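Local coordinates for protein beta-galactosidase (Bacillus circulans subsp. alkalophilus, PDB 3TTY) that hydrolyses terminal beta-D-galactosyl residues from beta-galactosides and binds galactose in the active site of its TIM-barrel domain, at residues A[347-352]-A[361-366]; A[395-400]-A[451-456]; A[616-621]-A[631-636]; A[642-647]-A[656-661]. One frame throughout, in Å; residues are numbered along the deposited sequence.

Contact 1: residues A[347-352]-A[361-366]; sequences LRRSVG and VIEHVG
Ile362 CG2 sits over the centre of one face of the Arg348 guanidinium, 3.5 Å from Arg348 CZ. Two waters lie at the edge of that group, in its plane. Both accept from NH1; one donates to Gly366 O and the other to Glu363 O. Arg348 thus reaches the backbone of the turn from Glu363 to Gly366 through water, while its NH2 forms a salt bridge with Asp28. The Arg349 guanidinium takes Glu363 OE1 at its edge. This salt bridge is short, with Arg349 NH1 2.6 Å from Glu363 OE1, and NH1 comes from above the carboxylate plane. The two planes are 53° apart. Arg349 also covers part of one face of the His364 ring, where Arg349 NE stands 3.6 Å from His364 CE1. At the ring edge, His364 NE2 donates to Ser350 O at 2.9 Å, nearly straight. The other ring nitrogen, ND1, bonds to Tyr502 OH of the second subunit. A bend at chi3 (82°) turns the Arg349 chain so that it serves both Glu363 and His364. With an alanine here, the Glu363 carboxylate would probably lose its charge mate and that face of the imidazole its cover. The backbones are joined by Ile362 N to Leu347 O at 2.8 Å and Arg349 N to Ile362 O at 3.0 Å. Both segments belong to the long loop after barrel strand 339-344. Helix 22-35 packs against Leu347 and Arg348, helix 371-386 against Val361 and Glu363, and the second subunit against His364.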
# COMPACT_ATOMS: atom_id res chain seq x y z
N LEU A 347 -0.25 -29.02 -21.05
CA LEU A 347 0.04 -30.44 -21.18
C LEU A 347 1.46 -30.85 -20.73
O LEU A 347 1.68 -31.96 -20.25
CB LEU A 347 -0.27 -30.93 -22.60
CG LEU A 347 -1.73 -30.75 -23.02
CD1 LEU A 347 -2.06 -31.55 -24.27
CD2 LEU A 347 -2.65 -31.18 -21.86
N ARG A 348 2.43 -29.95 -20.87
CA ARG A 348 3.78 -30.21 -20.36
C ARG A 348 4.43 -28.92 -19.86
O ARG A 348 4.43 -27.91 -20.56
CB ARG A 348 4.66 -30.88 -21.41
CG ARG A 348 6.13 -30.49 -21.33
CD ARG A 348 7.13 -31.65 -21.30
NE ARG A 348 6.84 -32.82 -22.14
CZ ARG A 348 7.51 -33.97 -22.02
NH1 ARG A 348 8.49 -34.08 -21.13
NH2 ARG A 348 7.23 -35.02 -22.79
N ARG A 349 4.98 -28.96 -18.64
CA ARG A 349 5.50 -27.78 -17.97
C ARG A 349 6.62 -27.09 -18.76
O ARG A 349 7.42 -27.73 -19.45
CB ARG A 349 5.96 -28.12 -16.54
CG ARG A 349 4.81 -28.20 -15.55
CD ARG A 349 5.11 -28.90 -14.21
NE ARG A 349 5.75 -28.04 -13.25
CZ ARG A 349 5.47 -27.99 -11.94
NH1 ARG A 349 4.55 -28.76 -11.38
NH2 ARG A 349 6.16 -27.16 -11.17
N SER A 350 6.61 -25.76 -18.68
CA SER A 350 7.66 -24.93 -19.24
C SER A 350 8.84 -24.91 -18.28
O SER A 350 8.75 -25.45 -17.18
CB SER A 350 7.14 -23.51 -19.40
OG SER A 350 6.63 -23.07 -18.16
N VAL A 351 9.90 -24.18 -18.64
CA VAL A 351 11.23 -24.50 -18.14
C VAL A 351 12.17 -23.41 -17.52
O VAL A 351 13.01 -23.77 -16.71
CB VAL A 351 11.93 -25.35 -19.24
CG1 VAL A 351 13.26 -24.79 -19.65
CG2 VAL A 351 11.97 -26.82 -18.85
N GLY A 352 12.07 -22.11 -17.82
CA GLY A 352 11.10 -21.52 -18.71
C GLY A 352 10.39 -20.24 -18.26
O GLY A 352 9.21 -20.11 -18.54
N VAL A 361 0.12 -31.75 -17.10
CA VAL A 361 -0.08 -33.19 -17.11
C VAL A 361 1.26 -33.92 -17.07
O VAL A 361 1.45 -34.83 -16.27
CB VAL A 361 -0.88 -33.61 -18.34
CG1 VAL A 361 -0.93 -35.13 -18.44
CG2 VAL A 361 -2.28 -33.00 -18.25
N ILE A 362 2.20 -33.49 -17.91
CA ILE A 362 3.57 -33.99 -17.87
C ILE A 362 4.49 -32.92 -17.26
O ILE A 362 4.54 -31.77 -17.72
CB ILE A 362 4.09 -34.31 -19.27
CG1 ILE A 362 3.18 -35.32 -19.96
CG2 ILE A 362 5.54 -34.81 -19.20
CD1 ILE A 362 3.45 -35.45 -21.44
N GLU A 363 5.23 -33.30 -16.22
CA GLU A 363 5.93 -32.29 -15.44
C GLU A 363 7.45 -32.42 -15.53
O GLU A 363 7.94 -33.04 -16.48
CB GLU A 363 5.35 -32.21 -14.02
CG GLU A 363 3.88 -31.77 -14.12
CD GLU A 363 3.17 -31.57 -12.78
OE1 GLU A 363 2.82 -30.42 -12.45
OE2 GLU A 363 2.90 -32.58 -12.09
N HIS A 364 8.20 -31.79 -14.63
CA HIS A 364 9.64 -31.69 -14.83
C HIS A 364 10.36 -33.04 -14.78
O HIS A 364 11.39 -33.20 -15.42
CB HIS A 364 10.28 -30.67 -13.88
CG HIS A 364 9.85 -29.25 -14.13
ND1 HIS A 364 9.62 -28.35 -13.12
CD2 HIS A 364 9.58 -28.60 -15.29
CE1 HIS A 364 9.23 -27.20 -13.63
NE2 HIS A 364 9.21 -27.32 -14.95
N VAL A 365 9.81 -33.99 -14.04
CA VAL A 365 10.34 -35.36 -14.02
C VAL A 365 10.29 -35.99 -15.41
O VAL A 365 11.08 -36.86 -15.71
CB VAL A 365 9.53 -36.30 -13.13
CG1 VAL A 365 10.46 -37.39 -12.58
CG2 VAL A 365 8.83 -35.55 -12.04
N GLY A 366 9.30 -35.59 -16.21
CA GLY A 366 9.20 -36.03 -17.58
C GLY A 366 8.68 -37.44 -17.81
O GLY A 366 9.00 -38.04 -18.82
O HOH W 1 9.53 -36.72 -21.23
O HOH W 2 9.11 -32.45 -18.79

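Contact 2: residues A[395-400]-A[451-456]; sequences SEAKVA and SKYKVV
Ala400 CB stands over the centre of the Tyr453 ring, 3.5 Å from the centroid and only 3° off the ring normal. This is a CH-pi contact. Lys452 CG covers the opposite face nearer the rim, so the ring is held between a methyl and the start of a lysine chain. Lys398 C lies at the ring edge, in plane. With CG anti to the carbonyl carbon (chi1 -58°), the Tyr453 ring is turned so that one face meets Ala400 CB. Its OH bonds to Asp442. Val399 and Val455 lie side by side and point the same way, with Val399 CG2 4.1 Å from Val455 CB. They share one face of the sheet. Ala400 and Val456 share the other.

The pairing is parallel and joins strands 399-402 and 455-458 in the mixed sheet of the trimerisation domain. Lys398 O accepts two N-H groups, from Lys454 N at 2.8 Å and Val455 N at 3.1 Å. Ala400 N then donates to Val455 O at 2.8 Å. At the other end of segment 395-400, Ser395 OG accepts from Ala397 N in an ST turn.

The chemistry is mostly apolar side chains on a bonded backbone. One carbonyl oxygen anchors the start of the pairing. Lys454 NZ hydrogen-bonds to Gln605 OE1. It stays 6.7 Å from Lys398 NZ, so any mutual repulsion is probably modest.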
# COMPACT_ATOMS: atom_id res chain seq x y z
N SER A 395 -29.64 -26.68 -18.70
CA SER A 395 -30.31 -26.38 -17.44
C SER A 395 -31.80 -26.15 -17.67
O SER A 395 -32.19 -25.54 -18.67
CB SER A 395 -29.71 -25.13 -16.78
OG SER A 395 -30.57 -24.67 -15.74
N GLU A 396 -32.62 -26.62 -16.74
CA GLU A 396 -34.05 -26.32 -16.74
C GLU A 396 -34.45 -25.61 -15.45
O GLU A 396 -35.54 -25.79 -14.93
CB GLU A 396 -34.88 -27.59 -16.99
CG GLU A 396 -34.85 -27.98 -18.48
CD GLU A 396 -35.67 -29.21 -18.83
OE1 GLU A 396 -36.32 -29.79 -17.93
OE2 GLU A 396 -35.65 -29.59 -20.02
N ALA A 397 -33.52 -24.78 -14.96
CA ALA A 397 -33.74 -23.95 -13.79
C ALA A 397 -35.06 -23.21 -13.85
O ALA A 397 -35.50 -22.79 -14.93
CB ALA A 397 -32.60 -22.95 -13.63
N LYS A 398 -35.69 -23.06 -12.68
CA LYS A 398 -36.91 -22.26 -12.53
C LYS A 398 -36.56 -21.02 -11.74
O LYS A 398 -37.40 -20.15 -11.53
CB LYS A 398 -38.01 -23.03 -11.78
CG LYS A 398 -38.49 -24.29 -12.46
CD LYS A 398 -38.99 -24.03 -13.86
CE LYS A 398 -39.49 -25.33 -14.49
NZ LYS A 398 -40.52 -26.01 -13.64
N VAL A 399 -35.31 -20.95 -11.28
CA VAL A 399 -34.85 -19.80 -10.52
C VAL A 399 -33.68 -19.15 -11.27
O VAL A 399 -32.76 -19.84 -11.71
CB VAL A 399 -34.43 -20.21 -9.09
CG1 VAL A 399 -33.89 -19.01 -8.32
CG2 VAL A 399 -35.60 -20.87 -8.36
N ALA A 400 -33.72 -17.82 -11.41
CA ALA A 400 -32.65 -17.08 -12.09
C ALA A 400 -32.08 -16.00 -11.18
O ALA A 400 -32.80 -15.42 -10.37
CB ALA A 400 -33.15 -16.47 -13.37
N SER A 451 -39.52 -15.40 -19.14
CA SER A 451 -40.73 -16.22 -19.14
C SER A 451 -40.54 -17.64 -18.59
O SER A 451 -41.45 -18.21 -17.99
CB SER A 451 -41.35 -16.28 -20.54
OG SER A 451 -40.52 -17.02 -21.43
N LYS A 452 -39.36 -18.22 -18.80
CA LYS A 452 -39.10 -19.59 -18.36
C LYS A 452 -38.89 -19.71 -16.84
O LYS A 452 -38.83 -20.82 -16.30
CB LYS A 452 -37.91 -20.17 -19.13
CG LYS A 452 -36.64 -19.35 -19.04
CD LYS A 452 -35.61 -19.76 -20.10
CE LYS A 452 -34.94 -21.10 -19.77
NZ LYS A 452 -33.81 -21.44 -20.69
N TYR A 453 -38.78 -18.58 -16.16
CA TYR A 453 -38.50 -18.63 -14.73
C TYR A 453 -39.73 -18.45 -13.87
O TYR A 453 -40.77 -17.97 -14.33
CB TYR A 453 -37.40 -17.62 -14.36
CG TYR A 453 -36.13 -17.89 -15.15
CD1 TYR A 453 -35.39 -19.05 -14.91
CD2 TYR A 453 -35.70 -17.02 -16.14
CE1 TYR A 453 -34.25 -19.33 -15.64
CE2 TYR A 453 -34.55 -17.30 -16.88
CZ TYR A 453 -33.83 -18.45 -16.62
OH TYR A 453 -32.69 -18.73 -17.34
N LYS A 454 -39.62 -18.87 -12.62
CA LYS A 454 -40.66 -18.65 -11.63
C LYS A 454 -40.16 -17.71 -10.55
O LYS A 454 -40.95 -16.99 -9.94
CB LYS A 454 -41.13 -19.99 -11.06
CG LYS A 454 -41.99 -20.76 -12.05
CD LYS A 454 -42.46 -22.09 -11.50
CE LYS A 454 -43.91 -22.38 -11.91
NZ LYS A 454 -44.91 -21.57 -11.13
N VAL A 455 -38.85 -17.68 -10.33
CA VAL A 455 -38.27 -16.76 -9.36
C VAL A 455 -37.06 -16.05 -9.95
O VAL A 455 -36.12 -16.70 -10.39
CB VAL A 455 -37.82 -17.49 -8.06
CG1 VAL A 455 -37.18 -16.50 -7.10
CG2 VAL A 455 -39.00 -18.18 -7.39
N VAL A 456 -37.09 -14.72 -9.97
CA VAL A 456 -35.98 -13.94 -10.52
C VAL A 456 -35.40 -13.04 -9.44
O VAL A 456 -36.10 -12.21 -8.87
CB VAL A 456 -36.41 -13.10 -11.76
CG1 VAL A 456 -35.29 -12.15 -12.19
CG2 VAL A 456 -36.81 -14.01 -12.91

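Contact 3: residues A[616-621]-A[631-636]; sequences GVEVAE and FVMNHN
Segments 616-621 and 631-636 pair antiparallel, their strand axes 4.5 Å apart at closest approach and 165° between directions. They form a beta hairpin at one edge of the five-stranded antiparallel sheet of the C-terminal domain. Glu618 with Met633 and Ala620 with Phe631 are hydrogen-bonded pairs. Val617 with Asn634 and Val619 with Val632 are non-hydrogen-bonded pairs. The side chains of Glu618, Ala620, Phe631 and Met633 lie on one face, those of the valines and Asn634 on the other. Glu618 runs extended, its CG anti to the backbone N (chi1 171°), and this brings OE1 to the His635 ring. His635 NE2 donates to Glu618 OE1 at 2.9 Å, nearly along the C-O axis. The carboxylate and the ring are almost coplanar, 23° apart. Gln333 also bonds to OE1, and His337 to OE2, so the buried carboxylate has three side-chain partners. Met633 CE, turned by a bend at chi3, packs 3.5 Å from Glu618 CD. A glutamine here has no negative charge to offer, and one of the donors of His635, Gln333 and His337 would probably be left without an acceptor. Helix 326-336 of the barrel domain covers this face through Leu329, Gln333 and Ala336. Val617 CG1 meets Val632 CG1 at 3.7 Å on the other face, where Phe642 also packs. At the end of the pairing, Asn634 OD1 accepts from Asn636 N in an Asx turn and, at 2.7 Å, from Asn636 ND2.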
# COMPACT_ATOMS: atom_id res chain seq x y z
N GLY A 616 -22.06 -29.40 1.79
CA GLY A 616 -20.87 -29.58 0.97
C GLY A 616 -21.04 -30.62 -0.11
O GLY A 616 -20.10 -30.94 -0.82
N VAL A 617 -22.24 -31.18 -0.22
CA VAL A 617 -22.52 -32.12 -1.29
C VAL A 617 -23.37 -31.39 -2.32
O VAL A 617 -24.58 -31.24 -2.15
CB VAL A 617 -23.24 -33.39 -0.79
CG1 VAL A 617 -23.65 -34.27 -1.97
CG2 VAL A 617 -22.35 -34.14 0.19
N GLU A 618 -22.72 -30.94 -3.37
CA GLU A 618 -23.39 -30.13 -4.37
C GLU A 618 -24.17 -30.99 -5.36
O GLU A 618 -23.67 -32.01 -5.85
CB GLU A 618 -22.37 -29.27 -5.10
CG GLU A 618 -22.91 -28.54 -6.30
CD GLU A 618 -21.82 -27.82 -7.06
OE1 GLU A 618 -20.65 -27.92 -6.64
OE2 GLU A 618 -22.14 -27.18 -8.08
N VAL A 619 -25.40 -30.58 -5.64
CA VAL A 619 -26.15 -31.24 -6.69
C VAL A 619 -26.61 -30.25 -7.76
O VAL A 619 -27.17 -29.21 -7.45
CB VAL A 619 -27.36 -31.99 -6.12
CG1 VAL A 619 -28.05 -32.78 -7.22
CG2 VAL A 619 -26.93 -32.91 -4.99
N ALA A 620 -26.37 -30.60 -9.02
CA ALA A 620 -26.79 -29.76 -10.13
C ALA A 620 -27.29 -30.63 -11.27
O ALA A 620 -26.91 -31.79 -11.38
CB ALA A 620 -25.65 -28.86 -10.59
N GLU A 621 -28.12 -30.06 -12.13
CA GLU A 621 -28.80 -30.86 -13.13
C GLU A 621 -28.60 -30.34 -14.54
O GLU A 621 -28.68 -29.14 -14.79
CB GLU A 621 -30.31 -30.92 -12.83
CG GLU A 621 -31.11 -31.75 -13.85
CD GLU A 621 -32.62 -31.52 -13.77
OE1 GLU A 621 -33.04 -30.35 -13.84
OE2 GLU A 621 -33.38 -32.51 -13.62
N PHE A 631 -25.71 -34.30 -11.26
CA PHE A 631 -24.31 -34.30 -10.89
C PHE A 631 -24.20 -34.14 -9.38
O PHE A 631 -24.55 -33.10 -8.83
CB PHE A 631 -23.56 -33.18 -11.63
CG PHE A 631 -23.45 -33.42 -13.12
CD1 PHE A 631 -22.25 -33.84 -13.68
CD2 PHE A 631 -24.54 -33.23 -13.95
CE1 PHE A 631 -22.15 -34.07 -15.04
CE2 PHE A 631 -24.45 -33.45 -15.31
CZ PHE A 631 -23.24 -33.88 -15.86
N VAL A 632 -23.72 -35.19 -8.71
CA VAL A 632 -23.56 -35.15 -7.27
C VAL A 632 -22.09 -35.07 -6.94
O VAL A 632 -21.30 -35.89 -7.39
CB VAL A 632 -24.15 -36.38 -6.59
CG1 VAL A 632 -24.08 -36.22 -5.08
CG2 VAL A 632 -25.57 -36.60 -7.05
N MET A 633 -21.73 -34.06 -6.16
CA MET A 633 -20.33 -33.73 -5.96
C MET A 633 -20.06 -33.47 -4.50
O MET A 633 -20.57 -32.51 -3.92
CB MET A 633 -19.94 -32.56 -6.85
CG MET A 633 -20.16 -32.92 -8.33
SD MET A 633 -20.30 -31.55 -9.47
CE MET A 633 -21.82 -30.77 -8.94
N ASN A 634 -19.26 -34.34 -3.90
CA ASN A 634 -18.96 -34.25 -2.49
C ASN A 634 -17.67 -33.50 -2.26
O ASN A 634 -16.60 -34.06 -2.45
CB ASN A 634 -18.86 -35.65 -1.88
CG ASN A 634 -18.57 -35.60 -0.40
OD1 ASN A 634 -18.62 -34.54 0.23
ND2 ASN A 634 -18.28 -36.77 0.18
N HIS A 635 -17.76 -32.25 -1.85
CA HIS A 635 -16.58 -31.44 -1.58
C HIS A 635 -15.91 -31.75 -0.23
O HIS A 635 -14.78 -31.31 0.01
CB HIS A 635 -16.93 -29.94 -1.66
CG HIS A 635 -17.46 -29.52 -3.00
ND1 HIS A 635 -16.64 -29.28 -4.08
CD2 HIS A 635 -18.72 -29.29 -3.43
CE1 HIS A 635 -17.37 -28.93 -5.12
NE2 HIS A 635 -18.64 -28.93 -4.75
N ASN A 636 -16.60 -32.50 0.62
CA ASN A 636 -16.05 -32.86 1.94
C ASN A 636 -14.89 -33.84 1.85
O ASN A 636 -14.82 -34.65 0.92
CB ASN A 636 -17.13 -33.45 2.84
CG ASN A 636 -18.32 -32.54 2.98
OD1 ASN A 636 -18.33 -31.63 3.81
ND2 ASN A 636 -19.35 -32.78 2.18

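Contact 4: residues A[642-647]-A[656-661]; sequences FDAGAS and KTISGQ
Gly660 O receives Ala644 N at 2.7 Å. It is the shortest hydrogen bond between the two segments. A second backbone bond follows, from Gly660 N to Gly645 O at 2.8 Å. Gly660 therefore uses both its N-H and its C=O on the turn at Ala644 and Gly645. Asp643 braces that turn from within. With CG anti to the backbone N (chi1 -177°), Asp643 OD1 accepts from Gly645 N at 3.0 Å in an Asx turn. The same Asp643 OD1 lies 3.4 Å from Gly660 CA. Ala644 CB points towards segment 656-661 and meets Ile658 CG2 at 3.4 Å, a tight methyl contact. Ile658 and Phe642 both also pack on Met670 of strand 669-674. Asp643 and Gln661 form a non-hydrogen-bonded antiparallel pair where strands 640-643 and 661-664 meet.

The contact lies at the surface of the C-terminal domain. Backbone groups make the two hydrogen bonds between the segments, and one small apolar pair adds to them. Gly645 and Gly660 both have positive phi. At Gly645 a side chain would press on the carbonyl oxygen of the residue before. This is consistent with a contact carried mainly by the backbone conformation at the two glycines.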
# COMPACT_ATOMS: atom_id res chain seq x y z
N PHE A 642 -26.65 -39.90 1.49
CA PHE A 642 -27.81 -39.10 1.16
C PHE A 642 -28.88 -39.97 0.53
O PHE A 642 -28.58 -41.00 -0.07
CB PHE A 642 -27.42 -37.98 0.18
CG PHE A 642 -26.95 -38.47 -1.17
CD1 PHE A 642 -25.62 -38.82 -1.37
CD2 PHE A 642 -27.83 -38.59 -2.23
CE1 PHE A 642 -25.18 -39.28 -2.61
CE2 PHE A 642 -27.40 -39.04 -3.49
CZ PHE A 642 -26.07 -39.38 -3.67
N ASP A 643 -30.13 -39.55 0.67
CA ASP A 643 -31.24 -40.23 0.01
C ASP A 643 -31.22 -39.82 -1.46
O ASP A 643 -31.34 -38.64 -1.79
CB ASP A 643 -32.57 -39.87 0.68
CG ASP A 643 -33.76 -40.60 0.07
OD1 ASP A 643 -33.57 -41.55 -0.72
OD2 ASP A 643 -34.90 -40.23 0.41
N ALA A 644 -31.06 -40.80 -2.33
CA ALA A 644 -30.92 -40.52 -3.75
C ALA A 644 -32.28 -40.56 -4.43
O ALA A 644 -32.38 -40.42 -5.64
CB ALA A 644 -29.97 -41.52 -4.40
N GLY A 645 -33.33 -40.75 -3.63
CA GLY A 645 -34.66 -40.92 -4.17
C GLY A 645 -34.90 -42.36 -4.59
O GLY A 645 -33.95 -43.14 -4.73
N ALA A 646 -36.16 -42.72 -4.80
CA ALA A 646 -36.50 -44.12 -5.06
C ALA A 646 -36.50 -44.50 -6.54
O ALA A 646 -36.79 -45.65 -6.88
CB ALA A 646 -37.85 -44.46 -4.42
N SER A 647 -36.18 -43.56 -7.41
CA SER A 647 -36.27 -43.77 -8.86
C SER A 647 -35.34 -44.85 -9.41
O SER A 647 -34.36 -45.24 -8.77
CB SER A 647 -36.03 -42.47 -9.64
OG SER A 647 -37.16 -41.61 -9.58
N LYS A 656 -23.40 -48.58 -11.75
CA LYS A 656 -24.27 -49.18 -10.74
C LYS A 656 -25.65 -48.54 -10.67
O LYS A 656 -25.86 -47.41 -11.11
CB LYS A 656 -23.61 -49.15 -9.35
CG LYS A 656 -22.39 -50.07 -9.26
CD LYS A 656 -21.75 -50.08 -7.89
CE LYS A 656 -20.52 -51.00 -7.89
NZ LYS A 656 -19.79 -51.03 -6.59
N THR A 657 -26.61 -49.28 -10.12
CA THR A 657 -27.96 -48.79 -9.95
C THR A 657 -28.10 -48.22 -8.55
O THR A 657 -27.77 -48.87 -7.57
CB THR A 657 -28.99 -49.91 -10.15
OG1 THR A 657 -28.81 -50.49 -11.45
CG2 THR A 657 -30.41 -49.37 -10.03
N ILE A 658 -28.59 -46.99 -8.46
CA ILE A 658 -28.68 -46.30 -7.18
C ILE A 658 -30.14 -46.03 -6.80
O ILE A 658 -30.94 -45.61 -7.63
CB ILE A 658 -27.87 -44.99 -7.19
CG1 ILE A 658 -26.45 -45.22 -6.68
CG2 ILE A 658 -28.52 -43.95 -6.32
CD1 ILE A 658 -25.52 -45.92 -7.65
N SER A 659 -30.47 -46.28 -5.53
CA SER A 659 -31.84 -46.10 -5.06
C SER A 659 -31.86 -45.90 -3.55
O SER A 659 -31.14 -46.58 -2.81
CB SER A 659 -32.70 -47.31 -5.43
OG SER A 659 -34.08 -47.00 -5.31
N GLY A 660 -32.68 -44.97 -3.09
CA GLY A 660 -32.75 -44.67 -1.67
C GLY A 660 -31.41 -44.22 -1.13
O GLY A 660 -30.73 -43.39 -1.72
N GLN A 661 -31.02 -44.78 0.01
CA GLN A 661 -29.77 -44.39 0.64
C GLN A 661 -28.55 -44.71 -0.23
O GLN A 661 -28.39 -45.84 -0.69
CB GLN A 661 -29.64 -45.06 2.00
CG GLN A 661 -30.69 -44.60 3.00
CD GLN A 661 -30.21 -43.42 3.81
OE1 GLN A 661 -29.35 -43.56 4.69
NE2 GLN A 661 -30.78 -42.25 3.55

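The four contacts follow one another along the chain, and none nests in or crosses another. Contact 1 closes a short loop after the last barrel strand, 339-344, at the border with the second subunit. Contact 2 closes the longest span, 50 residues that include helices and a strand, and joins two parallel strands of the trimerisation domain. It lies about 44 Å from contact 1, centre to centre, on the opposite side of the chain's centre. Contact 3 closes the hairpin that opens the C-terminal domain, and contact 4 closes a loop near the surface of the same domain. These last two touch through Val632 and Phe642. Contact 3 also comes within about 4 Å of contact 2, nearest atoms, without touching it.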